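PDB 3NOL: glutamine cyclotransferase, which catalyses the cyclisation of N-terminal glutamine residues of peptides and proteins to pyroglutamate, with release of ammonia. Local coordinates for residues Thr77-Glu82 with Arg115-Val120; Trp179-Ile184 with Trp232-His237; Pro221-Val226 with Gly243-Lys248. One frame throughout, in Å; residues are numbered along the deposited sequence.

Interaction 1. Residues Thr77-Glu82 with Arg115-Val120; sequences TLQQIE and RNLRQV
The Q79 carboxamide presents one face to L117, whose CG stands over Q79 CD at 3.8 Å and whose CD1 reaches the same carbon at 3.7 Å. At the amide edge, Q79 NE2 donates to R115 O over 2.9 Å, and the acceptor lies only 11° out of the amide plane, so the flat group is turned correctly for its N-H; the bond is moderately bent, with 151° at the hydrogen. Two waters also accept from NE2: one is bound to N116 OD1, the other, more weakly held by NE2, to N116 O. The N116 amide thus meets Q79 through solvent, its plane nearly perpendicular to that of Q79.

With CG opposite the backbone N (chi1 179°) and the rest of the chain extended, Q79 spans the gap to the loop, coming from the direction opposite to L117. I81 adds an apolar contact, its CG2 resting 3.8 Å from L117 CB; separately, its CD1 approaches the backbone oxygen L117 O at 3.5 Å. Backbone angles of L117 are left-handed, and the residue is buried, with Q79 and I81 covering it from strand 77-82.

Strand 77-82 is an edge strand of one four-stranded antiparallel sheet, paired with strand 64-70 through bonds of Q79 to K69 and I81 to I67. The loop that includes R115-L117 joins strands 108-113 and 119-124 of the next sheet, and I81 also touches W112 there, so the edge strand of one propeller blade meets the loop between the last two strands of the next.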
loop_
_atom_site.group_PDB
_atom_site.type_symbol
_atom_site.label_atom_id
_atom_site.label_comp_id
_atom_site.label_asym_id
_atom_site.label_seq_id
_atom_site.Cartn_x
_atom_site.Cartn_y
_atom_site.Cartn_z
ATOM N N THR A 77 -10.034 -4.850 -14.606
ATOM C CA THR A 77 -10.143 -5.920 -13.624
ATOM C C THR A 77 -10.302 -7.288 -14.327
ATOM O O THR A 77 -11.030 -7.410 -15.328
ATOM C CB THR A 77 -11.283 -5.616 -12.614
ATOM O OG1 THR A 77 -10.926 -4.464 -11.829
ATOM C CG2 THR A 77 -11.513 -6.782 -11.665
ATOM N N LEU A 78 -9.585 -8.287 -13.826
ATOM C CA LEU A 78 -9.693 -9.670 -14.337
ATOM C C LEU A 78 -10.518 -10.550 -13.388
ATOM O O LEU A 78 -11.173 -11.515 -13.818
ATOM C CB LEU A 78 -8.316 -10.299 -14.576
ATOM C CG LEU A 78 -7.470 -9.960 -15.813
ATOM C CD1 LEU A 78 -6.862 -8.567 -15.740
ATOM C CD2 LEU A 78 -6.372 -11.020 -15.955
ATOM N N GLN A 79 -10.506 -10.177 -12.106
ATOM C CA GLN A 79 -11.085 -10.978 -11.026
ATOM C C GLN A 79 -11.406 -10.031 -9.886
ATOM O O GLN A 79 -10.618 -9.145 -9.598
ATOM C CB GLN A 79 -10.029 -11.989 -10.585
ATOM C CG GLN A 79 -10.407 -12.906 -9.460
ATOM C CD GLN A 79 -9.214 -13.776 -9.091
ATOM O OE1 GLN A 79 -8.079 -13.295 -9.094
ATOM N NE2 GLN A 79 -9.456 -15.048 -8.793
ATOM N N GLN A 80 -12.563 -10.188 -9.245
ATOM C CA GLN A 80 -12.889 -9.286 -8.141
ATOM C C GLN A 80 -13.810 -9.979 -7.160
ATOM O O GLN A 80 -14.685 -10.735 -7.589
ATOM C CB GLN A 80 -13.590 -8.041 -8.696
ATOM C CG GLN A 80 -13.810 -6.914 -7.675
ATOM C CD GLN A 80 -14.265 -5.635 -8.355
ATOM O OE1 GLN A 80 -13.648 -5.196 -9.354
ATOM N NE2 GLN A 80 -15.333 -5.007 -7.822
ATOM N N ILE A 81 -13.601 -9.713 -5.868
ATOM C CA ILE A 81 -14.579 -10.066 -4.819
ATOM C C ILE A 81 -15.043 -8.791 -4.132
ATOM O O ILE A 81 -14.276 -7.822 -4.032
ATOM C CB ILE A 81 -14.045 -11.128 -3.801
ATOM C CG1 ILE A 81 -12.791 -10.643 -3.046
ATOM C CG2 ILE A 81 -13.835 -12.482 -4.516
ATOM C CD1 ILE A 81 -12.361 -11.511 -1.848
ATOM N N GLU A 82 -16.304 -8.782 -3.714
ATOM C CA GLU A 82 -16.864 -7.682 -2.976
ATOM C C GLU A 82 -17.085 -8.172 -1.545
ATOM O O GLU A 82 -17.777 -9.176 -1.315
ATOM C CB GLU A 82 -18.194 -7.256 -3.615
ATOM C CG GLU A 82 -18.824 -6.082 -2.903
ATOM C CD GLU A 82 -20.088 -5.546 -3.571
ATOM O OE1 GLU A 82 -20.508 -6.062 -4.642
ATOM O OE2 GLU A 82 -20.668 -4.592 -2.989
ATOM N N ARG A 115 -5.702 -18.017 -5.843
ATOM C CA ARG A 115 -6.246 -18.522 -7.124
ATOM C C ARG A 115 -7.651 -17.977 -7.449
ATOM O O ARG A 115 -7.856 -17.433 -8.535
ATOM C CB ARG A 115 -6.235 -20.061 -7.223
ATOM C CG ARG A 115 -6.707 -20.543 -8.598
ATOM C CD ARG A 115 -6.862 -22.056 -8.774
ATOM N NE ARG A 115 -7.214 -22.343 -10.172
ATOM C CZ ARG A 115 -7.801 -23.464 -10.600
ATOM N NH1 ARG A 115 -8.071 -23.622 -11.899
ATOM N NH2 ARG A 115 -8.138 -24.421 -9.728
ATOM N N ASN A 116 -8.598 -18.139 -6.510
ATOM C CA ASN A 116 -9.986 -17.712 -6.703
ATOM C C ASN A 116 -10.492 -16.729 -5.635
ATOM O O ASN A 116 -11.690 -16.410 -5.584
ATOM C CB ASN A 116 -10.923 -18.919 -6.822
ATOM C CG ASN A 116 -10.749 -19.667 -8.154
ATOM O OD1 ASN A 116 -10.850 -19.078 -9.246
ATOM N ND2 ASN A 116 -10.486 -20.968 -8.064
ATOM N N LEU A 117 -9.569 -16.220 -4.806
ATOM C CA LEU A 117 -9.914 -15.246 -3.752
ATOM C C LEU A 117 -10.992 -15.759 -2.797
ATOM O O LEU A 117 -11.777 -14.981 -2.238
ATOM C CB LEU A 117 -10.265 -13.866 -4.338
ATOM C CG LEU A 117 -9.261 -13.257 -5.324
ATOM C CD1 LEU A 117 -9.819 -11.974 -5.971
ATOM C CD2 LEU A 117 -7.890 -12.977 -4.677
ATOM N N ARG A 118 -10.999 -17.079 -2.612
ATOM C CA ARG A 118 -11.875 -17.762 -1.672
ATOM C C ARG A 118 -11.385 -17.473 -0.246
ATOM O O ARG A 118 -10.202 -17.614 0.028
ATOM C CB ARG A 118 -11.828 -19.269 -1.931
ATOM C CG ARG A 118 -12.723 -20.057 -1.005
ATOM C CD ARG A 118 -12.831 -21.524 -1.428
ATOM N NE ARG A 118 -11.580 -22.249 -1.202
ATOM C CZ ARG A 118 -11.189 -22.723 -0.016
ATOM N NH1 ARG A 118 -11.947 -22.554 1.062
ATOM N NH2 ARG A 118 -10.028 -23.364 0.096
ATOM N N GLN A 119 -12.290 -17.066 0.639
ATOM C CA GLN A 119 -11.905 -16.777 2.036
ATOM C C GLN A 119 -11.628 -18.078 2.781
ATOM O O GLN A 119 -12.439 -19.032 2.717
ATOM C CB GLN A 119 -12.975 -15.949 2.756
ATOM C CG GLN A 119 -12.729 -15.781 4.257
ATOM C CD GLN A 119 -13.811 -14.946 4.934
ATOM O OE1 GLN A 119 -14.464 -14.129 4.289
ATOM N NE2 GLN A 119 -14.009 -15.159 6.233
ATOM N N VAL A 120 -10.478 -18.133 3.454
ATOM C CA VAL A 120 -10.082 -19.328 4.226
ATOM C C VAL A 120 -9.909 -19.097 5.745
ATOM O O VAL A 120 -9.898 -20.050 6.531
ATOM C CB VAL A 120 -8.821 -20.014 3.639
ATOM C CG1 VAL A 120 -9.124 -20.572 2.232
ATOM C CG2 VAL A 120 -7.596 -19.058 3.640
HETATM O O HOH W 1 -11.972 -16.632 -9.679
HETATM O O HOH W 2 -12.692 -14.869 -7.722
#

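Interaction 2. Residues Trp179-Ile184 with Trp232-His237; sequences WVDGEI and WDKEHH. With SO4 (sulfate ion), chain D.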
loop_
_atom_site.group_PDB
_atom_site.type_symbol
_atom_site.label_atom_id
_atom_site.label_comp_id
_atom_site.label_asym_id
_atom_site.label_seq_id
_atom_site.Cartn_x
_atom_site.Cartn_y
_atom_site.Cartn_z
ATOM N N TRP A 179 7.359 -3.146 1.049
ATOM C CA TRP A 179 8.765 -3.543 1.271
ATOM C C TRP A 179 9.507 -3.404 -0.051
ATOM O O TRP A 179 9.140 -4.032 -1.056
ATOM C CB TRP A 179 8.800 -4.998 1.714
ATOM C CG TRP A 179 10.153 -5.483 2.052
ATOM C CD1 TRP A 179 10.985 -6.231 1.256
ATOM C CD2 TRP A 179 10.832 -5.315 3.299
ATOM N NE1 TRP A 179 12.156 -6.513 1.929
ATOM C CE2 TRP A 179 12.093 -5.962 3.184
ATOM C CE3 TRP A 179 10.515 -4.658 4.491
ATOM C CZ2 TRP A 179 13.026 -5.994 4.238
ATOM C CZ3 TRP A 179 11.451 -4.693 5.546
ATOM C CH2 TRP A 179 12.694 -5.343 5.401
ATOM N N VAL A 180 10.523 -2.548 -0.073
ATOM C CA VAL A 180 11.278 -2.298 -1.287
ATOM C C VAL A 180 12.774 -2.425 -0.992
ATOM O O VAL A 180 13.364 -1.566 -0.320
ATOM C CB VAL A 180 10.932 -0.899 -1.894
ATOM C CG1 VAL A 180 11.728 -0.615 -3.194
ATOM C CG2 VAL A 180 9.421 -0.745 -2.134
ATOM N N ASP A 181 13.350 -3.532 -1.459
ATOM C CA ASP A 181 14.793 -3.789 -1.341
ATOM C C ASP A 181 15.342 -3.493 0.072
ATOM O O ASP A 181 16.316 -2.767 0.224
ATOM C CB ASP A 181 15.545 -3.010 -2.430
ATOM C CG ASP A 181 15.314 -3.587 -3.829
ATOM O OD1 ASP A 181 14.519 -4.554 -3.993
ATOM O OD2 ASP A 181 15.929 -3.047 -4.771
ATOM N N GLY A 182 14.695 -4.065 1.087
ATOM C CA GLY A 182 15.214 -4.043 2.458
ATOM C C GLY A 182 14.733 -2.853 3.270
ATOM O O GLY A 182 15.060 -2.750 4.458
ATOM N N GLU A 183 13.956 -1.963 2.634
ATOM C CA GLU A 183 13.352 -0.818 3.316
ATOM C C GLU A 183 11.822 -0.892 3.352
ATOM O O GLU A 183 11.191 -1.491 2.472
ATOM C CB GLU A 183 13.788 0.498 2.649
ATOM C CG GLU A 183 15.274 0.721 2.751
ATOM C CD GLU A 183 15.722 2.091 2.294
ATOM O OE1 GLU A 183 14.992 2.761 1.541
ATOM O OE2 GLU A 183 16.839 2.490 2.701
ATOM N N ILE A 184 11.229 -0.258 4.358
ATOM C CA ILE A 184 9.768 -0.117 4.349
ATOM C C ILE A 184 9.427 1.259 3.760
ATOM O O ILE A 184 9.809 2.286 4.322
ATOM C CB ILE A 184 9.148 -0.269 5.775
ATOM C CG1 ILE A 184 9.515 -1.627 6.407
ATOM C CG2 ILE A 184 7.615 -0.005 5.719
ATOM C CD1 ILE A 184 9.400 -1.631 7.892
ATOM N N TRP A 232 5.714 -2.821 -5.862
ATOM C CA TRP A 232 7.090 -3.031 -6.263
ATOM C C TRP A 232 7.188 -4.384 -6.936
ATOM O O TRP A 232 6.739 -5.387 -6.396
ATOM C CB TRP A 232 7.983 -2.961 -5.022
ATOM C CG TRP A 232 9.426 -3.330 -5.214
ATOM C CD1 TRP A 232 10.093 -4.375 -4.619
ATOM C CD2 TRP A 232 10.400 -2.631 -6.008
ATOM N NE1 TRP A 232 11.416 -4.376 -5.008
ATOM C CE2 TRP A 232 11.634 -3.323 -5.862
ATOM C CE3 TRP A 232 10.351 -1.498 -6.828
ATOM C CZ2 TRP A 232 12.814 -2.900 -6.496
ATOM C CZ3 TRP A 232 11.532 -1.077 -7.465
ATOM C CH2 TRP A 232 12.736 -1.779 -7.303
ATOM N N ASP A 233 7.784 -4.370 -8.126
ATOM C CA ASP A 233 7.998 -5.547 -8.937
ATOM C C ASP A 233 9.469 -5.855 -8.754
ATOM O O ASP A 233 10.338 -5.181 -9.321
ATOM C CB ASP A 233 7.668 -5.219 -10.399
ATOM C CG ASP A 233 8.160 -6.272 -11.395
ATOM O OD1 ASP A 233 7.934 -6.038 -12.597
ATOM O OD2 ASP A 233 8.779 -7.282 -10.993
ATOM N N LYS A 234 9.732 -6.882 -7.960
ATOM C CA LYS A 234 11.086 -7.273 -7.570
ATOM C C LYS A 234 11.867 -7.870 -8.754
ATOM O O LYS A 234 13.081 -7.631 -8.907
ATOM C CB LYS A 234 10.986 -8.289 -6.422
ATOM C CG LYS A 234 12.308 -8.874 -5.926
ATOM C CD LYS A 234 13.114 -7.851 -5.198
ATOM C CE LYS A 234 14.094 -8.505 -4.253
ATOM N NZ LYS A 234 14.942 -7.424 -3.683
ATOM N N GLU A 235 11.177 -8.648 -9.583
ATOM C CA GLU A 235 11.831 -9.257 -10.762
ATOM C C GLU A 235 12.439 -8.220 -11.714
ATOM O O GLU A 235 13.621 -8.333 -12.104
ATOM C CB GLU A 235 10.870 -10.158 -11.536
ATOM C CG GLU A 235 11.610 -10.833 -12.718
ATOM C CD GLU A 235 10.770 -11.777 -13.580
ATOM O OE1 GLU A 235 11.396 -12.452 -14.442
ATOM O OE2 GLU A 235 9.526 -11.825 -13.417
ATOM N N HIS A 236 11.641 -7.204 -12.079
ATOM C CA HIS A 236 12.056 -6.179 -13.080
ATOM C C HIS A 236 12.495 -4.837 -12.453
ATOM O O HIS A 236 12.897 -3.902 -13.174
ATOM C CB HIS A 236 10.931 -5.932 -14.102
ATOM C CG HIS A 236 10.320 -7.184 -14.669
ATOM N ND1 HIS A 236 10.938 -7.950 -15.632
ATOM C CD2 HIS A 236 9.153 -7.812 -14.381
ATOM C CE1 HIS A 236 10.173 -8.991 -15.926
ATOM N NE2 HIS A 236 9.078 -8.923 -15.192
ATOM N N HIS A 237 12.398 -4.744 -11.133
ATOM C CA HIS A 237 12.627 -3.494 -10.389
ATOM C C HIS A 237 11.786 -2.323 -10.934
ATOM O O HIS A 237 12.315 -1.293 -11.383
ATOM C CB HIS A 237 14.126 -3.181 -10.305
ATOM C CG HIS A 237 14.813 -3.844 -9.144
ATOM N ND1 HIS A 237 15.867 -3.256 -8.473
ATOM C CD2 HIS A 237 14.597 -5.038 -8.534
ATOM C CE1 HIS A 237 16.278 -4.065 -7.508
ATOM N NE2 HIS A 237 15.518 -5.149 -7.517
HETATM S S SO4 D . 14.677 -7.864 -0.086
HETATM O O1 SO4 D . 15.376 -8.714 -1.053
HETATM O O2 SO4 D . 14.101 -6.707 -0.760
HETATM O O3 SO4 D . 13.625 -8.665 0.539
HETATM O O4 SO4 D . 15.615 -7.390 0.940
#
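V180 and W232, with CA atoms 6.5 Å apart, bring a type I' turn, closed by paired backbone bonds between V180 and E183, up to the end of strand 227-233. V180 CG1 sits over the W232 six-membered ring, 3.8 Å from its centroid and 16° off the normal, a CH-pi contact. D181 works at the ring edge instead: its carboxylate stands 85° to the indole, and OD1 accepts a weak hydrogen bond from W232 NE1 at 3.3 Å. The same oxygen forms a salt bridge with K234 NZ at 2.9 Å, met from above the carboxylate plane. A bend at chi2 (70°) carries the lysine there. K234 NZ also donates to two oxygens of a sulfate, probably from the crystallisation liquor, while W179 NE1 donates to a third, O3, at 3.0 Å. A leucine in place of W232 would probably leave V180 CG1 without its ring face and D181 OD1 with the lysine as its remaining partner across the contact. Strands 177-180 and 227-233 are first strands of two propeller blades, beside the calcium ion bound by F48, E176, L177, E178 and I230; the side chain of W232 is about 7 Å from the calcium ion and packs on L239 of strand 238-243.

Interaction 3. Residues Pro221-Val226 with Gly243-Lys248; sequences PSPIDV and GKLWPK
D225 and K244 run side by side and point the same way, their CB atoms 3.5 Å apart, while the W246 indole comes in edge-on to the same backbone. W246 NE1 donates to D225 O at 2.8 Å; the acceptor lies 2° from the ring plane, but the donor stands 42° above the carbonyl plane. I224 crosses the indole obliquely, its CG1 3.8 Å from W246 CD1. That branch lies opposite the backbone N (chi1 -166°), which directs it to the tryptophan, and its CD1 continues to P247 CD. G243 CA lies over the rim of one indole face.

Two further apolar pairs differ in direction. P221 and P247 meet at about a right angle, CD to CD at 3.9 Å. L245 crosses P223, which follows a cis peptide bond, and places its CD1 4.0 Å from P223 CG. L245 occupies a left-handed position in the type II turn from G243 to W246, which turns its side chain to the proline-rich segment.

Main-chain bonds frame the contact: K244 N to V226 O is 2.8 Å, and D225 N to K244 O is weak.

The charged ends are linked indirectly. D225 OD1 and K244 NZ are 4.9 Å apart, without direct contact, and a water joins them; the salt bridge of the lysine is to E46. D225 OD1 also takes V226 N on its anti lone pair, tying the carboxylate to the amide of the following residue. The chemistry therefore implies two loops joined by peptide and indole bonds and an apolar seam, with K244 reaching D225 through a water, so any charge attraction between them is probably indirect.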
loop_
_atom_site.group_PDB
_atom_site.type_symbol
_atom_site.label_atom_id
_atom_site.label_comp_id
_atom_site.label_asym_id
_atom_site.label_seq_id
_atom_site.Cartn_x
_atom_site.Cartn_y
_atom_site.Cartn_z
ATOM N N PRO A 221 -10.132 13.661 -12.610
ATOM C CA PRO A 221 -11.550 13.509 -12.302
ATOM C C PRO A 221 -11.913 14.520 -11.229
ATOM O O PRO A 221 -11.030 15.063 -10.551
ATOM C CB PRO A 221 -11.644 12.089 -11.711
ATOM C CG PRO A 221 -10.282 11.853 -11.078
ATOM C CD PRO A 221 -9.300 12.635 -11.937
ATOM N N SER A 222 -13.204 14.761 -11.075
ATOM C CA SER A 222 -13.693 15.436 -9.901
ATOM C C SER A 222 -14.804 14.556 -9.335
ATOM O O SER A 222 -15.764 14.219 -10.041
ATOM C CB SER A 222 -14.186 16.845 -10.230
ATOM O OG SER A 222 -14.465 17.558 -9.034
ATOM N N PRO A 223 -14.669 14.149 -8.069
ATOM C CA PRO A 223 -13.625 14.478 -7.110
ATOM C C PRO A 223 -12.335 13.689 -7.314
ATOM O O PRO A 223 -12.314 12.708 -8.063
ATOM C CB PRO A 223 -14.251 14.065 -5.779
ATOM C CG PRO A 223 -15.127 12.955 -6.122
ATOM C CD PRO A 223 -15.684 13.250 -7.484
ATOM N N ILE A 224 -11.278 14.125 -6.638
ATOM C CA ILE A 224 -10.026 13.356 -6.561
ATOM C C ILE A 224 -9.547 13.371 -5.102
ATOM O O ILE A 224 -9.880 14.286 -4.350
ATOM C CB ILE A 224 -8.955 13.886 -7.537
ATOM C CG1 ILE A 224 -7.801 12.866 -7.703
ATOM C CG2 ILE A 224 -8.430 15.264 -7.080
ATOM C CD1 ILE A 224 -6.910 13.148 -8.895
ATOM N N ASP A 225 -8.798 12.346 -4.704
ATOM C CA ASP A 225 -8.446 12.142 -3.299
ATOM C C ASP A 225 -6.891 11.981 -3.214
ATOM O O ASP A 225 -6.143 12.399 -4.147
ATOM C CB ASP A 225 -9.268 10.946 -2.759
ATOM C CG ASP A 225 -9.431 10.921 -1.240
ATOM O OD1 ASP A 225 -8.448 10.816 -0.503
ATOM O OD2 ASP A 225 -10.585 10.923 -0.764
ATOM N N VAL A 226 -6.408 11.407 -2.115
ATOM C CA VAL A 226 -4.982 11.534 -1.769
ATOM C C VAL A 226 -4.069 10.471 -2.362
ATOM O O VAL A 226 -4.502 9.365 -2.691
ATOM C CB VAL A 226 -4.741 11.574 -0.216
ATOM C CG1 VAL A 226 -5.464 12.739 0.409
ATOM C CG2 VAL A 226 -5.157 10.291 0.439
ATOM N N GLY A 243 -2.995 6.762 -6.234
ATOM C CA GLY A 243 -3.745 7.409 -5.175
ATOM C C GLY A 243 -5.242 7.195 -5.338
ATOM O O GLY A 243 -5.737 6.646 -6.372
ATOM N N LYS A 244 -5.971 7.616 -4.305
ATOM C CA LYS A 244 -7.419 7.395 -4.292
ATOM C C LYS A 244 -8.083 8.260 -5.350
ATOM O O LYS A 244 -7.948 9.490 -5.309
ATOM C CB LYS A 244 -7.987 7.672 -2.908
ATOM C CG LYS A 244 -7.292 6.851 -1.783
ATOM C CD LYS A 244 -8.137 6.918 -0.494
ATOM C CE LYS A 244 -7.391 6.442 0.772
ATOM N NZ LYS A 244 -8.225 6.579 2.027
ATOM N N LEU A 245 -8.792 7.596 -6.266
ATOM C CA LEU A 245 -9.496 8.216 -7.427
ATOM C C LEU A 245 -8.530 8.735 -8.502
ATOM O O LEU A 245 -8.948 9.381 -9.469
ATOM C CB LEU A 245 -10.459 9.325 -6.980
ATOM C CG LEU A 245 -11.389 9.041 -5.789
ATOM C CD1 LEU A 245 -12.256 10.273 -5.473
ATOM C CD2 LEU A 245 -12.263 7.823 -6.073
ATOM N N TRP A 246 -7.239 8.437 -8.337
ATOM C CA TRP A 246 -6.240 8.927 -9.273
ATOM C C TRP A 246 -6.448 8.269 -10.645
ATOM O O TRP A 246 -6.765 7.074 -10.724
ATOM C CB TRP A 246 -4.833 8.658 -8.736
ATOM C CG TRP A 246 -4.421 9.633 -7.691
ATOM C CD1 TRP A 246 -5.223 10.263 -6.756
ATOM C CD2 TRP A 246 -3.107 10.141 -7.497
ATOM N NE1 TRP A 246 -4.461 11.115 -5.982
ATOM C CE2 TRP A 246 -3.163 11.068 -6.422
ATOM C CE3 TRP A 246 -1.882 9.915 -8.132
ATOM C CZ2 TRP A 246 -2.029 11.759 -5.969
ATOM C CZ3 TRP A 246 -0.761 10.608 -7.681
ATOM C CH2 TRP A 246 -0.843 11.515 -6.613
ATOM N N PRO A 247 -6.303 9.050 -11.733
ATOM C CA PRO A 247 -6.524 8.505 -13.091
ATOM C C PRO A 247 -5.375 7.664 -13.643
ATOM O O PRO A 247 -5.503 7.102 -14.740
ATOM C CB PRO A 247 -6.680 9.773 -13.952
ATOM C CG PRO A 247 -5.789 10.793 -13.234
ATOM C CD PRO A 247 -5.984 10.499 -11.760
ATOM N N LYS A 248 -4.257 7.620 -12.915
ATOM C CA LYS A 248 -3.085 6.851 -13.366
ATOM C C LYS A 248 -2.413 6.093 -12.228
ATOM O O LYS A 248 -2.505 6.510 -11.077
ATOM C CB LYS A 248 -2.021 7.777 -13.999
ATOM C CG LYS A 248 -2.446 8.607 -15.229
ATOM C CD LYS A 248 -2.821 7.759 -16.453
ATOM C CE LYS A 248 -3.147 8.690 -17.643
ATOM N NZ LYS A 248 -3.608 7.928 -18.850
HETATM O O HOH W 3 -8.198 9.509 1.998
#

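In the fold
The three contacts lie far apart in one domain, with centres about 24 to 25 Å from one another and nearest atoms about 12 to 15 Å apart, so none touches another. Interaction 1 closes along the chain before the others open, whereas interactions 2 and 3 cross, their segments alternating. Interaction 1 joins edge strand 77-82 of one four-stranded blade to the loop before strand 119-124 of the next. Interactions 2 and 3 share strands 227-233 and 238-243: 232-237 holds the end of strand 227-233 and the turn into 238-243, and 221-226 and 243-248 flank the pair at its other end. The set thus samples blade-to-blade joins and loop packing round the beta-propeller, with the W232 side chain about 7 Å from the calcium ion.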